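3-methylornithine synthase (Methanosarcina barkeri, PDB 3T7V) catalyses the radical isomerization of L-lysine to (3R)-3-methyl-D-ornithine in pyrrolysine biosynthesis, using a [4Fe-4S] cluster and S-adenosylmethionine. Local coordinates at residues 167-172 and 203-208; 232-237 and 272-277; 68-73 and 116-121. All blocks are in the same frame, centred on the assembly; numbering follows the deposited sequence.

Interaction 1: 167-172 and 203-208. With SAM (S-adenosylmethionine), chain C; MD0 (5-amino-D-isoleucine), chain D.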
loop_
_atom_site.group_PDB
_atom_site.type_symbol
_atom_site.label_atom_id
_atom_site.label_comp_id
_atom_site.label_asym_id
_atom_site.label_seq_id
_atom_site.Cartn_x
_atom_site.Cartn_y
_atom_site.Cartn_z
ATOM N N ALA A 167 0.099 1.881 -8.216
ATOM C CA ALA A 167 -0.424 1.006 -7.136
ATOM C C ALA A 167 -1.857 0.654 -7.494
ATOM O O ALA A 167 -2.715 1.536 -7.582
ATOM C CB ALA A 167 -0.353 1.773 -5.793
ATOM N N LEU A 168 -2.091 -0.609 -7.731
ATOM C CA LEU A 168 -3.435 -1.057 -8.177
ATOM C C LEU A 168 -3.639 -2.446 -7.589
ATOM O O LEU A 168 -3.176 -3.453 -8.154
ATOM C CB LEU A 168 -3.447 -1.091 -9.764
ATOM C CG LEU A 168 -4.869 -1.270 -10.337
ATOM C CD1 LEU A 168 -5.714 0.001 -10.145
ATOM C CD2 LEU A 168 -4.740 -1.650 -11.846
ATOM N N TYR A 169 -4.231 -2.473 -6.390
ATOM C CA TYR A 169 -4.199 -3.735 -5.644
ATOM C C TYR A 169 -5.320 -4.651 -6.063
ATOM O O TYR A 169 -6.422 -4.235 -6.344
ATOM C CB TYR A 169 -4.362 -3.456 -4.098
ATOM C CG TYR A 169 -3.410 -2.370 -3.577
ATOM C CD1 TYR A 169 -2.152 -2.185 -4.162
ATOM C CD2 TYR A 169 -3.783 -1.556 -2.555
ATOM C CE1 TYR A 169 -1.306 -1.147 -3.721
ATOM C CE2 TYR A 169 -2.985 -0.534 -2.109
ATOM C CZ TYR A 169 -1.761 -0.317 -2.712
ATOM O OH TYR A 169 -0.956 0.727 -2.263
ATOM N N GLN A 170 -4.987 -5.935 -6.134
ATOM C CA GLN A 170 -6.014 -6.928 -6.523
ATOM C C GLN A 170 -6.990 -7.266 -5.374
ATOM O O GLN A 170 -8.117 -7.738 -5.641
ATOM C CB GLN A 170 -5.349 -8.224 -6.941
ATOM C CG GLN A 170 -6.259 -9.067 -7.861
ATOM C CD GLN A 170 -6.483 -8.494 -9.234
ATOM O OE1 GLN A 170 -5.708 -7.685 -9.710
ATOM N NE2 GLN A 170 -7.524 -8.980 -9.923
ATOM N N GLU A 171 -6.549 -7.039 -4.109
ATOM C CA GLU A 171 -7.356 -7.357 -2.863
ATOM C C GLU A 171 -7.354 -8.854 -2.542
ATOM O O GLU A 171 -7.061 -9.277 -1.418
ATOM C CB GLU A 171 -8.811 -6.899 -2.845
ATOM C CG GLU A 171 -9.107 -5.530 -3.376
ATOM C CD GLU A 171 -8.247 -4.479 -2.781
ATOM O OE1 GLU A 171 -7.589 -4.598 -1.686
ATOM O OE2 GLU A 171 -8.161 -3.437 -3.438
ATOM N N THR A 172 -7.652 -9.643 -3.556
ATOM C CA THR A 172 -7.613 -11.113 -3.414
ATOM C C THR A 172 -7.467 -11.699 -4.818
ATOM O O THR A 172 -8.080 -11.201 -5.774
ATOM C CB THR A 172 -8.906 -11.620 -2.743
ATOM O OG1 THR A 172 -8.871 -13.026 -2.670
ATOM C CG2 THR A 172 -10.170 -11.199 -3.491
ATOM N N CYS A 203 7.173 0.810 -12.148
ATOM C CA CYS A 203 7.185 -0.215 -11.115
ATOM C C CYS A 203 5.716 -0.404 -10.655
ATOM O O CYS A 203 4.943 0.562 -10.763
ATOM C CB CYS A 203 7.990 0.308 -9.906
ATOM S SG CYS A 203 9.717 0.324 -10.194
ATOM N N VAL A 204 5.346 -1.583 -10.161
ATOM C CA VAL A 204 3.940 -1.839 -9.781
ATOM C C VAL A 204 3.865 -2.328 -8.367
ATOM O O VAL A 204 4.780 -3.052 -7.873
ATOM C CB VAL A 204 3.208 -2.706 -10.773
ATOM C CG1 VAL A 204 3.268 -2.087 -12.184
ATOM C CG2 VAL A 204 3.771 -4.073 -10.842
ATOM N N GLU A 205 2.840 -1.881 -7.652
ATOM C CA GLU A 205 2.536 -2.409 -6.299
ATOM C C GLU A 205 1.217 -3.160 -6.404
ATOM O O GLU A 205 0.202 -2.615 -6.919
ATOM C CB GLU A 205 2.359 -1.232 -5.305
ATOM C CG GLU A 205 2.148 -1.756 -3.852
ATOM C CD GLU A 205 1.871 -0.692 -2.769
ATOM O OE1 GLU A 205 1.478 0.465 -3.055
ATOM O OE2 GLU A 205 1.956 -1.093 -1.540
ATOM N N ASP A 206 1.240 -4.369 -5.855
ATOM C CA ASP A 206 0.012 -5.165 -5.674
ATOM C C ASP A 206 -0.220 -5.315 -4.212
ATOM O O ASP A 206 0.667 -5.049 -3.373
ATOM C CB ASP A 206 0.198 -6.538 -6.348
ATOM C CG ASP A 206 -1.118 -7.284 -6.674
ATOM O OD1 ASP A 206 -2.244 -6.762 -6.376
ATOM O OD2 ASP A 206 -0.969 -8.375 -7.330
ATOM N N GLY A 207 -1.449 -5.716 -3.872
ATOM C CA GLY A 207 -1.810 -5.777 -2.463
ATOM C C GLY A 207 -2.987 -6.685 -2.253
ATOM O O GLY A 207 -3.852 -6.811 -3.113
ATOM N N ILE A 208 -3.009 -7.251 -1.066
ATOM C CA ILE A 208 -4.163 -8.050 -0.601
ATOM C C ILE A 208 -4.749 -7.558 0.686
ATOM O O ILE A 208 -4.093 -6.811 1.453
ATOM C CB ILE A 208 -3.762 -9.504 -0.611
ATOM C CG1 ILE A 208 -2.720 -9.707 0.443
ATOM C CG2 ILE A 208 -3.490 -9.944 -2.092
ATOM C CD1 ILE A 208 -2.217 -11.210 0.521
HETATM N N SAM C . -9.632 3.941 -5.958
HETATM C CA SAM C . -8.423 3.357 -6.303
HETATM C C SAM C . -8.380 1.889 -6.163
HETATM O O SAM C . -9.355 1.280 -5.675
HETATM O OXT SAM C . -7.369 1.287 -6.671
HETATM C CB SAM C . -7.458 3.547 -5.361
HETATM C CG SAM C . -7.735 3.472 -3.915
HETATM S SD SAM C . -6.616 2.296 -3.041
HETATM C CE SAM C . -5.733 3.400 -1.973
HETATM C "C5'" SAM C . -7.746 1.542 -1.891
HETATM C "C4'" SAM C . -7.344 0.327 -1.499
HETATM O "O4'" SAM C . -7.353 0.871 -0.033
HETATM C "C3'" SAM C . -8.125 -0.709 -1.784
HETATM O "O3'" SAM C . -7.204 -1.221 -2.757
HETATM C "C2'" SAM C . -7.802 -1.398 -0.450
HETATM O "O2'" SAM C . -6.697 -2.357 -0.533
HETATM C "C1'" SAM C . -7.550 -0.365 0.662
HETATM N N9 SAM C . -8.814 -0.157 1.460
HETATM C C8 SAM C . -9.991 0.444 1.108
HETATM N N7 SAM C . -10.847 0.350 2.115
HETATM C C5 SAM C . -10.211 -0.312 3.141
HETATM C C6 SAM C . -10.643 -0.756 4.400
HETATM N N6 SAM C . -11.879 -0.543 4.855
HETATM N N1 SAM C . -9.754 -1.356 5.205
HETATM C C2 SAM C . -8.478 -1.615 4.791
HETATM N N3 SAM C . -8.061 -1.304 3.540
HETATM C C4 SAM C . -8.940 -0.628 2.734
HETATM C C MD0 D . -1.599 3.525 2.517
HETATM N N MD0 D . -3.470 4.994 3.002
HETATM O O MD0 D . -0.454 3.437 2.028
HETATM C CA MD0 D . -2.551 4.537 1.965
HETATM C CB MD0 D . -3.349 3.937 0.768
HETATM C CD MD0 D . -2.999 3.544 -1.765
HETATM N NE MD0 D . -1.973 3.320 -2.775
HETATM C CG MD0 D . -2.347 3.655 -0.390
HETATM C CG2 MD0 D . -4.129 2.641 1.110
HETATM O OXT MD0 D . -1.993 2.811 3.448
#

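Interaction 2: 232-237 and 272-277. With MD0 (5-amino-D-isoleucine), chain D.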
loop_
_atom_site.group_PDB
_atom_site.type_symbol
_atom_site.label_atom_id
_atom_site.label_comp_id
_atom_site.label_asym_id
_atom_site.label_seq_id
_atom_site.Cartn_x
_atom_site.Cartn_y
_atom_site.Cartn_z
ATOM N N ASP A 232 6.922 -5.025 -7.910
ATOM C CA ASP A 232 8.048 -4.347 -7.235
ATOM C C ASP A 232 7.820 -4.093 -5.748
ATOM O O ASP A 232 8.763 -3.994 -4.970
ATOM C CB ASP A 232 8.348 -3.045 -7.973
ATOM C CG ASP A 232 8.600 -3.309 -9.436
ATOM O OD1 ASP A 232 9.751 -3.696 -9.724
ATOM O OD2 ASP A 232 7.650 -3.280 -10.308
ATOM N N MET A 233 6.546 -4.047 -5.350
ATOM C CA MET A 233 6.120 -3.766 -3.997
ATOM C C MET A 233 4.874 -4.619 -3.785
ATOM O O MET A 233 4.037 -4.773 -4.687
ATOM C CB MET A 233 5.802 -2.253 -3.834
ATOM C CG MET A 233 5.406 -1.878 -2.427
ATOM S SD MET A 233 5.395 -0.078 -2.350
ATOM C CE MET A 233 4.841 0.150 -0.711
ATOM N N VAL A 234 4.818 -5.226 -2.593
ATOM C CA VAL A 234 3.655 -6.091 -2.248
ATOM C C VAL A 234 3.220 -5.691 -0.862
ATOM O O VAL A 234 4.032 -5.452 0.055
ATOM C CB VAL A 234 4.007 -7.613 -2.237
ATOM C CG1 VAL A 234 4.251 -8.064 -3.706
ATOM C CG2 VAL A 234 5.247 -7.869 -1.411
ATOM N N ARG A 235 1.912 -5.629 -0.700
ATOM C CA ARG A 235 1.358 -5.247 0.602
ATOM C C ARG A 235 0.229 -6.115 1.071
ATOM O O ARG A 235 -0.461 -6.797 0.277
ATOM C CB ARG A 235 0.976 -3.785 0.629
ATOM C CG ARG A 235 -0.291 -3.486 0.038
ATOM C CD ARG A 235 -0.929 -2.148 0.561
ATOM N NE ARG A 235 -0.033 -1.002 0.292
ATOM C CZ ARG A 235 -0.098 0.153 0.949
ATOM N NH1 ARG A 235 -0.997 0.316 1.945
ATOM N NH2 ARG A 235 0.763 1.111 0.651
ATOM N N VAL A 236 0.023 -6.050 2.376
ATOM C CA VAL A 236 -1.219 -6.592 2.968
ATOM C C VAL A 236 -1.780 -5.519 3.885
ATOM O O VAL A 236 -1.017 -4.843 4.603
ATOM C CB VAL A 236 -0.950 -7.953 3.656
ATOM C CG1 VAL A 236 0.242 -7.765 4.624
ATOM C CG2 VAL A 236 -2.195 -8.416 4.393
ATOM N N MET A 237 -3.085 -5.318 3.832
ATOM C CA MET A 237 -3.774 -4.447 4.785
ATOM C C MET A 237 -4.818 -5.183 5.567
ATOM O O MET A 237 -5.561 -6.004 4.966
ATOM C CB MET A 237 -4.421 -3.299 4.018
ATOM C CG MET A 237 -3.369 -2.551 3.210
ATOM S SD MET A 237 -4.059 -1.105 2.473
ATOM C CE MET A 237 -4.683 0.069 3.752
ATOM N N ARG A 272 11.979 -7.239 -2.080
ATOM C CA ARG A 272 10.968 -6.246 -2.576
ATOM C C ARG A 272 10.607 -5.242 -1.478
ATOM O O ARG A 272 10.994 -5.352 -0.329
ATOM C CB ARG A 272 9.734 -6.982 -3.126
ATOM C CG ARG A 272 10.128 -7.976 -4.270
ATOM C CD ARG A 272 10.688 -7.192 -5.448
ATOM N NE ARG A 272 10.828 -7.986 -6.644
ATOM C CZ ARG A 272 11.073 -7.485 -7.854
ATOM N NH1 ARG A 272 11.214 -6.182 -8.027
ATOM N NH2 ARG A 272 11.175 -8.304 -8.888
ATOM N N LEU A 273 9.895 -4.187 -1.860
ATOM C CA LEU A 273 9.344 -3.243 -0.935
ATOM C C LEU A 273 8.088 -3.806 -0.312
ATOM O O LEU A 273 7.253 -4.391 -1.046
ATOM C CB LEU A 273 8.979 -1.948 -1.689
ATOM C CG LEU A 273 10.210 -1.213 -2.258
ATOM C CD1 LEU A 273 9.708 -0.073 -3.144
ATOM C CD2 LEU A 273 11.047 -0.703 -1.149
ATOM N N ILE A 274 7.922 -3.662 1.004
ATOM C CA ILE A 274 6.715 -4.114 1.713
ATOM C C ILE A 274 6.379 -3.041 2.698
ATOM O O ILE A 274 7.232 -2.703 3.562
ATOM C CB ILE A 274 6.942 -5.432 2.493
ATOM C CG1 ILE A 274 7.454 -6.486 1.518
ATOM C CG2 ILE A 274 5.671 -5.846 3.256
ATOM C CD1 ILE A 274 7.812 -7.873 2.162
ATOM N N PRO A 275 5.180 -2.435 2.619
ATOM C CA PRO A 275 4.830 -1.273 3.441
ATOM C C PRO A 275 4.430 -1.555 4.822
ATOM O O PRO A 275 3.751 -2.615 5.111
ATOM C CB PRO A 275 3.710 -0.607 2.657
ATOM C CG PRO A 275 3.077 -1.639 1.869
ATOM C CD PRO A 275 4.168 -2.680 1.578
ATOM N N ALA A 276 4.777 -0.633 5.719
ATOM C CA ALA A 276 4.188 -0.536 7.033
ATOM C C ALA A 276 3.260 0.716 6.929
ATOM O O ALA A 276 3.749 1.868 6.967
ATOM C CB ALA A 276 5.300 -0.328 8.056
ATOM N N SER A 277 1.958 0.504 6.785
ATOM C CA SER A 277 0.983 1.596 6.647
ATOM C C SER A 277 0.541 2.183 7.977
ATOM O O SER A 277 0.141 1.443 8.882
ATOM C CB SER A 277 -0.278 1.091 5.905
ATOM O OG SER A 277 -1.268 2.139 5.871
HETATM C C MD0 D . -1.599 3.525 2.517
HETATM N N MD0 D . -3.470 4.994 3.002
HETATM O O MD0 D . -0.454 3.437 2.028
HETATM C CA MD0 D . -2.551 4.537 1.965
HETATM C CB MD0 D . -3.349 3.937 0.768
HETATM C CD MD0 D . -2.999 3.544 -1.765
HETATM N NE MD0 D . -1.973 3.320 -2.775
HETATM C CG MD0 D . -2.347 3.655 -0.390
HETATM C CG2 MD0 D . -4.129 2.641 1.110
HETATM O OXT MD0 D . -1.993 2.811 3.448
HETATM O O HOH W 1 11.472 -3.761 -5.785
HETATM O O HOH W 2 2.002 -4.632 4.003
#

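Interaction 3: 68-73 and 116-121. With SF4 (iron/sulfur cluster), chain B.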
loop_
_atom_site.group_PDB
_atom_site.type_symbol
_atom_site.label_atom_id
_atom_site.label_comp_id
_atom_site.label_asym_id
_atom_site.label_seq_id
_atom_site.Cartn_x
_atom_site.Cartn_y
_atom_site.Cartn_z
ATOM N N SER A 68 -8.581 13.385 -4.316
ATOM C CA SER A 68 -10.019 13.412 -4.578
ATOM C C SER A 68 -10.662 12.198 -3.973
ATOM O O SER A 68 -10.205 11.064 -4.224
ATOM C CB SER A 68 -10.330 13.440 -6.075
ATOM O OG SER A 68 -11.778 13.384 -6.189
ATOM N N THR A 69 -11.712 12.422 -3.157
ATOM C CA THR A 69 -12.398 11.307 -2.510
ATOM C C THR A 69 -13.703 10.989 -3.168
ATOM O O THR A 69 -14.527 10.292 -2.599
ATOM C CB THR A 69 -12.563 11.493 -1.018
ATOM O OG1 THR A 69 -13.348 12.674 -0.840
ATOM C CG2 THR A 69 -11.176 11.699 -0.310
ATOM N N TYR A 70 -13.885 11.451 -4.403
ATOM C CA TYR A 70 -14.996 10.988 -5.216
ATOM C C TYR A 70 -14.697 9.674 -5.903
ATOM O O TYR A 70 -13.631 9.497 -6.448
ATOM C CB TYR A 70 -15.319 12.040 -6.298
ATOM C CG TYR A 70 -15.962 13.262 -5.709
ATOM C CD1 TYR A 70 -15.169 14.297 -5.200
ATOM C CD2 TYR A 70 -17.330 13.363 -5.642
ATOM C CE1 TYR A 70 -15.754 15.403 -4.615
ATOM C CE2 TYR A 70 -17.905 14.520 -5.044
ATOM C CZ TYR A 70 -17.070 15.506 -4.557
ATOM O OH TYR A 70 -17.676 16.624 -3.981
ATOM N N CYS A 71 -15.673 8.777 -5.907
ATOM C CA CYS A 71 -15.508 7.474 -6.589
ATOM C C CYS A 71 -16.799 7.041 -7.235
ATOM O O CYS A 71 -17.852 7.124 -6.600
ATOM C CB CYS A 71 -15.046 6.450 -5.621
ATOM S SG CYS A 71 -14.476 4.958 -6.548
ATOM N N LYS A 72 -16.686 6.497 -8.438
ATOM C CA LYS A 72 -17.848 5.951 -9.136
ATOM C C LYS A 72 -18.067 4.435 -8.871
ATOM O O LYS A 72 -19.054 3.864 -9.317
ATOM C CB LYS A 72 -17.735 6.274 -10.647
ATOM C CG LYS A 72 -16.599 5.556 -11.373
ATOM C CD LYS A 72 -16.335 6.386 -12.713
ATOM C CE LYS A 72 -15.206 5.710 -13.505
ATOM N NZ LYS A 72 -15.750 4.504 -14.130
ATOM N N ASN A 73 -17.106 3.795 -8.240
ATOM C CA ASN A 73 -17.169 2.319 -8.010
ATOM C C ASN A 73 -17.894 2.006 -6.684
ATOM O O ASN A 73 -18.175 2.912 -5.863
ATOM C CB ASN A 73 -15.755 1.711 -7.963
ATOM C CG ASN A 73 -15.157 1.455 -9.321
ATOM O OD1 ASN A 73 -13.908 1.114 -9.384
ATOM N ND2 ASN A 73 -15.964 1.472 -10.352
ATOM N N GLY A 116 -10.163 8.258 -5.494
ATOM C CA GLY A 116 -11.243 7.350 -5.971
ATOM C C GLY A 116 -11.334 7.429 -7.492
ATOM O O GLY A 116 -10.619 8.273 -8.102
ATOM N N GLU A 117 -12.130 6.590 -8.121
ATOM C CA GLU A 117 -12.327 6.709 -9.561
ATOM C C GLU A 117 -13.280 7.890 -9.741
ATOM O O GLU A 117 -14.474 7.731 -9.910
ATOM C CB GLU A 117 -12.882 5.415 -10.147
ATOM C CG GLU A 117 -11.874 4.255 -10.014
ATOM C CD GLU A 117 -12.057 3.202 -11.102
ATOM O OE1 GLU A 117 -12.876 3.353 -12.011
ATOM O OE2 GLU A 117 -11.265 2.201 -10.974
ATOM N N ASP A 118 -12.668 9.097 -9.771
ATOM C CA ASP A 118 -13.500 10.341 -9.728
ATOM C C ASP A 118 -13.967 10.618 -11.157
ATOM O O ASP A 118 -13.118 10.862 -12.031
ATOM C CB ASP A 118 -12.574 11.441 -9.192
ATOM C CG ASP A 118 -13.235 12.803 -9.179
ATOM O OD1 ASP A 118 -14.341 12.943 -9.639
ATOM O OD2 ASP A 118 -12.514 13.700 -8.688
ATOM N N PRO A 119 -15.282 10.743 -11.330
ATOM C CA PRO A 119 -15.791 11.074 -12.662
ATOM C C PRO A 119 -15.193 12.306 -13.294
ATOM O O PRO A 119 -15.079 12.392 -14.491
ATOM C CB PRO A 119 -17.306 11.310 -12.390
ATOM C CG PRO A 119 -17.592 10.492 -11.165
ATOM C CD PRO A 119 -16.345 10.498 -10.324
ATOM N N TYR A 120 -14.821 13.327 -12.494
ATOM C CA TYR A 120 -14.168 14.520 -13.022
ATOM C C TYR A 120 -12.869 14.187 -13.778
ATOM O O TYR A 120 -12.606 14.694 -14.878
ATOM C CB TYR A 120 -13.915 15.478 -11.870
ATOM C CG TYR A 120 -13.132 16.715 -12.313
ATOM C CD1 TYR A 120 -13.765 17.776 -12.966
ATOM C CD2 TYR A 120 -11.754 16.810 -12.076
ATOM C CE1 TYR A 120 -13.059 18.902 -13.423
ATOM C CE2 TYR A 120 -11.006 17.904 -12.497
ATOM C CZ TYR A 120 -11.723 18.979 -13.126
ATOM O OH TYR A 120 -10.969 20.047 -13.537
ATOM N N TYR A 121 -12.028 13.336 -13.162
ATOM C CA TYR A 121 -10.770 12.963 -13.807
ATOM C C TYR A 121 -10.984 11.900 -14.873
ATOM O O TYR A 121 -10.227 11.894 -15.858
ATOM C CB TYR A 121 -9.743 12.488 -12.754
ATOM C CG TYR A 121 -9.235 13.626 -11.910
ATOM C CD1 TYR A 121 -8.256 14.486 -12.410
ATOM C CD2 TYR A 121 -9.712 13.874 -10.583
ATOM C CE1 TYR A 121 -7.767 15.534 -11.675
ATOM C CE2 TYR A 121 -9.267 14.954 -9.847
ATOM C CZ TYR A 121 -8.269 15.761 -10.369
ATOM O OH TYR A 121 -7.727 16.834 -9.651
HETATM FE FE1 SF4 B . -10.852 2.581 -4.760
HETATM FE FE2 SF4 B . -13.454 3.535 -5.077
HETATM FE FE3 SF4 B . -12.726 2.718 -2.643
HETATM FE FE4 SF4 B . -13.114 0.930 -4.551
HETATM S S1 SF4 B . -14.711 2.297 -3.715
HETATM S S2 SF4 B . -11.346 1.005 -3.127
HETATM S S3 SF4 B . -12.398 1.965 -6.410
HETATM S S4 SF4 B . -11.877 4.479 -3.724
HETATM O O HOH W 3 -15.377 2.538 -12.766
#

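Interaction 1: 167-172 and 203-208
Strand 203-210 of the radical SAM barrel is flanked by the end of strand 163-167 and the ligand-binding loop that follows it. Ala167 pairs with Glu205. Leu168 N donates to Glu205 O at 3.2 Å, and the register then shifts by one residue. Glu171 N bonds to Gly207 O at 2.9 Å. Asp206 OD1 accepts from Gln170 N at 2.9 Å and also from Gly207 N, so one carboxylate oxygen ties the loop to the strand. Asp206 OD2 is hydrogen-bonded to Tyr173 OH. Tyr169 lies beside Gly207, its CB 3.5 Å from Gly207 O. A CB on Gly207 would run into the ring. The Glu205 chain is extended, with CG anti to the backbone N (chi1 -176°), and passes the CE1 side of the ring. Tyr169 OH donates to Glu205 OE1 at 2.6 Å, from above a carboxylate plane turned 77° from the ring. The same hydroxyl accepts from MD0 NE at 2.8 Å. The Glu171 carboxylate takes both ribose hydroxyls of SAM, with OE2 2.5 Å from O3'. Glu171 OE2 also forms a salt bridge with Arg182. The chain from amine through phenol to carboxylate would probably polarise the hydroxyl and orient the amine of MD0.

Interaction 2: 232-237 and 272-277
Arg235 places CG between its backbone N and carbonyl carbon (chi1 81°) and bends again at chi3. This carries its guanidinium across Pro275 to the carboxylate of MD0. Ser277 has OG anti to the backbone N, and this turns the hydroxyl to the same carboxylate. Arg235 NH1 donates to MD0 OXT at 3.1 Å, and Arg235 NH2 donates to MD0 O at 3.0 Å. Ser277 OG donates to MD0 OXT at 2.6 Å. Pro275 CG lies over one face of the guanidinium, toward its rim, and packs 3.2 Å from Arg235 CB. Glu205 forms a salt bridge with Arg235 NE. A leucine in place of Arg235 would probably leave the carboxylate of MD0 without its charged mate and Glu205 without its counter-ion.

Arg235 lies on strand 233-238, and Pro275 and Ser277 on strand 275-277, of the radical SAM barrel. The segments 233-237 and 275-277 diverge at 34°, and backbone pairing is confined to the single bridge of Met233 with Leu273. There Val234 N bonds to Leu273 O at 3.0 Å, and the bond from Leu273 N to Asp232 O is weak. Where the strands spread, water 2 accepts from Val236 N and donates to Pro275 O. Met233 runs extended past Leu273, and its CE reaches Pro275 CG at 3.6 Å. Val234 CG2 meets Ile274 CG1 at 3.9 Å. Near the start of both segments, Asp232 OD1 and Arg272 NH1 form a salt bridge at 3.3 Å, with carboxylate and guanidinium planes 83° apart. Arg272 has a second acidic partner in Asp230, while Asp232 OD2 accepts from Val204 N.

Interaction 3: 68-73 and 116-121
Ser68 OG donates to Asp118 OD2 at 2.6 Å, meeting the oxygen from above the carboxylate plane. Cys71 SG binds iron FE2 of the cluster at 2.3 Å. It belongs to the CxxxCxxC motif of radical SAM enzymes, whose other cysteines are Cys75 and Cys78. With SG anti to the backbone N (chi1 -167°), the sulfur meets the iron and two backbone amides. Glu117 N and Asn73 N each donate to SG, the first at 3.3 Å across the contact. Two N-H groups on the sulfur would probably ease its negative charge and tune the cluster.

The backbones are also joined directly. Gly116 N bonds to Ser68 O, and Lys72 N donates to Glu117 O at 2.9 Å. Glu117 is the centre of an inverse gamma turn, which brings its N-H and its C=O both to bear on the cysteine loop.

Asp118 works in two directions. While OD2 takes the serine hydroxyl and a salt bridge from Arg90, OD1 caps helix 119-123 by accepting from Tyr120 N. The cysteine loop is thus tied to the start of that helix. Glu117 OE2 accepts from Leu149 N. Its other oxygen, OE1, accepts from water 3 and forms a long ion pair with Lys72 NZ.

Packing completes the contact. Gly116 fits against the loop, where a CB would clash with Tyr70 O and Cys71 CB. Its CA also lies near the cluster sulfur S4. Tyr70 CB sits beside the Asp118 carboxylate, and the Tyr70 ring makes a cation-pi contact with Arg90. Farther out, Ser68 CB approaches Tyr121 CE2 at 4.2 Å.

Overall arrangement
All three contacts lie within the radical SAM core. Interactions 1 and 2 are on its curled parallel sheet, and interaction 3 is in the loops after the neighbouring strands 58-68 and 110-115. Along the chain interaction 3 closes first, then 1, then 2. Interactions 1 and 2 have centres 9 Å apart and touch. Their strands 203-210 and 233-238 are neighbours in the sheet, also linked by the Glu205 to Arg235 salt bridge. Interaction 3 lies about 19 Å from interaction 1 and 24 Å from interaction 2, centre to centre. It supplies one of the three cluster cysteines, while interactions 1 and 2 grip the two ends of MD0. SAM spans the gap, touching all three.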